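Side-chain contact in regulatory protein MarR (Planctomyces limnophilus, PDB 3U2R), which probably binds DNA as a winged helix-turn-helix transcription factor of the MarR family and regulates transcription: residues 19-22 with 23-27. Residues are numbered along the deposited sequence; the frame is centred on the assembly and turned at random.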
loop_
_atom_site.group_PDB
_atom_site.type_symbol
_atom_site.label_atom_id
_atom_site.label_comp_id
_atom_site.label_asym_id
_atom_site.label_seq_id
_atom_site.Cartn_x
_atom_site.Cartn_y
_atom_site.Cartn_z
ATOM N N GLU A 19 -12.394 -13.378 10.183
ATOM C CA GLU A 19 -11.937 -12.118 9.559
ATOM C C GLU A 19 -10.881 -12.362 8.472
ATOM O O GLU A 19 -10.998 -11.798 7.408
ATOM C CB GLU A 19 -11.384 -11.146 10.614
ATOM C CG GLU A 19 -12.463 -10.629 11.561
ATOM C CD GLU A 19 -12.814 -11.496 12.754
ATOM O OE1 GLU A 19 -12.016 -12.400 13.107
ATOM O OE2 GLU A 19 -13.887 -11.246 13.352
ATOM N N ALA A 20 -9.887 -13.214 8.699
ATOM C CA ALA A 20 -8.912 -13.513 7.654
ATOM C C ALA A 20 -9.566 -14.246 6.479
ATOM O O ALA A 20 -9.207 -13.990 5.311
ATOM C CB ALA A 20 -7.752 -14.328 8.211
ATOM N N TYR A 21 -10.530 -15.142 6.784
ATOM C CA TYR A 21 -11.282 -15.907 5.772
ATOM C C TYR A 21 -12.113 -14.967 4.866
ATOM O O TYR A 21 -12.108 -15.148 3.641
ATOM C CB TYR A 21 -12.168 -16.966 6.463
ATOM C CG TYR A 21 -13.083 -17.745 5.547
ATOM C CD1 TYR A 21 -12.602 -18.794 4.777
ATOM C CD2 TYR A 21 -14.441 -17.456 5.475
ATOM C CE1 TYR A 21 -13.456 -19.560 3.975
ATOM C CE2 TYR A 21 -15.303 -18.208 4.674
ATOM C CZ TYR A 21 -14.809 -19.270 3.935
ATOM O OH TYR A 21 -15.631 -20.017 3.109
ATOM N N LEU A 22 -12.800 -13.965 5.448
ATOM C CA LEU A 22 -13.540 -12.961 4.660
ATOM C C LEU A 22 -12.602 -12.112 3.886
ATOM O O LEU A 22 -12.873 -11.839 2.726
ATOM C CB LEU A 22 -14.412 -12.061 5.531
ATOM C CG LEU A 22 -15.526 -12.806 6.228
ATOM C CD1 LEU A 22 -16.014 -12.025 7.419
ATOM C CD2 LEU A 22 -16.696 -13.108 5.274
ATOM N N GLN A 23 -11.400 -11.803 4.445
ATOM C CA GLN A 23 -10.472 -11.050 3.645
ATOM C C GLN A 23 -9.985 -11.856 2.448
ATOM O O GLN A 23 -9.790 -11.272 1.392
ATOM C CB GLN A 23 -9.284 -10.584 4.502
ATOM C CG GLN A 23 -8.431 -9.487 3.764
ATOM C CD GLN A 23 -9.180 -8.195 3.638
ATOM O OE1 GLN A 23 -9.817 -7.760 4.585
ATOM N NE2 GLN A 23 -9.152 -7.563 2.460
ATOM N N LEU A 24 -9.771 -13.181 2.588
ATOM C CA LEU A 24 -9.299 -14.049 1.500
ATOM C C LEU A 24 -10.330 -14.113 0.382
ATOM O O LEU A 24 -9.981 -14.053 -0.816
ATOM C CB LEU A 24 -9.018 -15.455 2.031
ATOM C CG LEU A 24 -8.531 -16.493 1.021
ATOM C CD1 LEU A 24 -7.116 -16.252 0.635
ATOM C CD2 LEU A 24 -8.651 -17.895 1.626
ATOM N N TRP A 25 -11.604 -14.191 0.767
ATOM C CA TRP A 25 -12.679 -14.130 -0.204
ATOM C C TRP A 25 -12.737 -12.777 -0.871
ATOM O O TRP A 25 -12.890 -12.773 -2.082
ATOM C CB TRP A 25 -14.043 -14.492 0.406
ATOM C CG TRP A 25 -14.244 -15.966 0.398
ATOM C CD1 TRP A 25 -13.961 -16.839 1.413
ATOM C CD2 TRP A 25 -14.453 -16.768 -0.762
ATOM N NE1 TRP A 25 -14.100 -18.132 0.968
ATOM C CE2 TRP A 25 -14.400 -18.116 -0.361
ATOM C CE3 TRP A 25 -14.727 -16.479 -2.110
ATOM C CZ2 TRP A 25 -14.746 -19.165 -1.224
ATOM C CZ3 TRP A 25 -15.075 -17.523 -2.962
ATOM C CH2 TRP A 25 -15.031 -18.846 -2.532
ATOM N N ARG A 26 -12.576 -11.631 -0.135
ATOM C CA ARG A 26 -12.515 -10.318 -0.790
ATOM C C ARG A 26 -11.358 -10.237 -1.801
ATOM O O ARG A 26 -11.494 -9.565 -2.778
ATOM C CB ARG A 26 -12.327 -9.152 0.211
ATOM C CG ARG A 26 -13.381 -9.004 1.287
ATOM C CD ARG A 26 -13.159 -7.730 2.123
ATOM N NE ARG A 26 -13.635 -6.647 1.319
ATOM C CZ ARG A 26 -14.904 -6.289 1.214
ATOM N NH1 ARG A 26 -15.256 -5.342 0.365
ATOM N NH2 ARG A 26 -15.840 -6.884 1.960
ATOM N N THR A 27 -10.228 -10.870 -1.524
ATOM C CA THR A 27 -9.057 -10.931 -2.443
ATOM C C THR A 27 -9.461 -11.638 -3.691
ATOM O O THR A 27 -9.220 -11.149 -4.792
ATOM C CB THR A 27 -7.844 -11.602 -1.801
ATOM O OG1 THR A 27 -7.465 -10.742 -0.734
ATOM C CG2 THR A 27 -6.653 -11.821 -2.761
#
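Gln23 donates its backbone N-H to Glu19 O at 3.0 Å, the first of four successive i to i+4 bonds that join 19-22 to 23-26 within about two and a half turns near the start of helix 18-40, the long N-terminal helix of the MarR fold. Its side chain bends at chi2 and leaves the turn to pack on Glu138 of helix 110-148, while the Glu19 side chain leaves the helix in a different direction and forms a salt bridge with Arg53 of the second subunit. Leu24 N repeats the pattern on Ala20 O (2.9 Å), and its side chain faces Phe13 and Leu16 of its own chain and its own counterpart, Leu24 of the second subunit, so this side of the helix belongs to the dimer interface.

Trp25 carries the main side-chain contact. Its backbone N reaches Tyr21 O at 3.1 Å, and one turn apart the two side chains run alongside each other, pointing the same way. The phenol swings forward along the helix because Tyr21 CG stands anti to the backbone N (chi1 175°); its ring then presents a face to the edge of the indole, where Trp25 CD1 sits offset toward the rim, 3.6 Å from Tyr21 CZ. This is a T-shaped pair, with planes at 71° and the Tyr21 ring centre 4.6 Å from that of the Trp25 five-membered ring. Trp25 also meets Tyr28 of its own chain and Phe13 of the second subunit, which extends the aromatic cluster.

At Arg26 the backbone N-H bonds to Leu22 O in the straightest of the four bonds (164°), and the arginine side chain passes just beyond the same oxygen, with Arg26 CG 3.2 Å from Leu22 O.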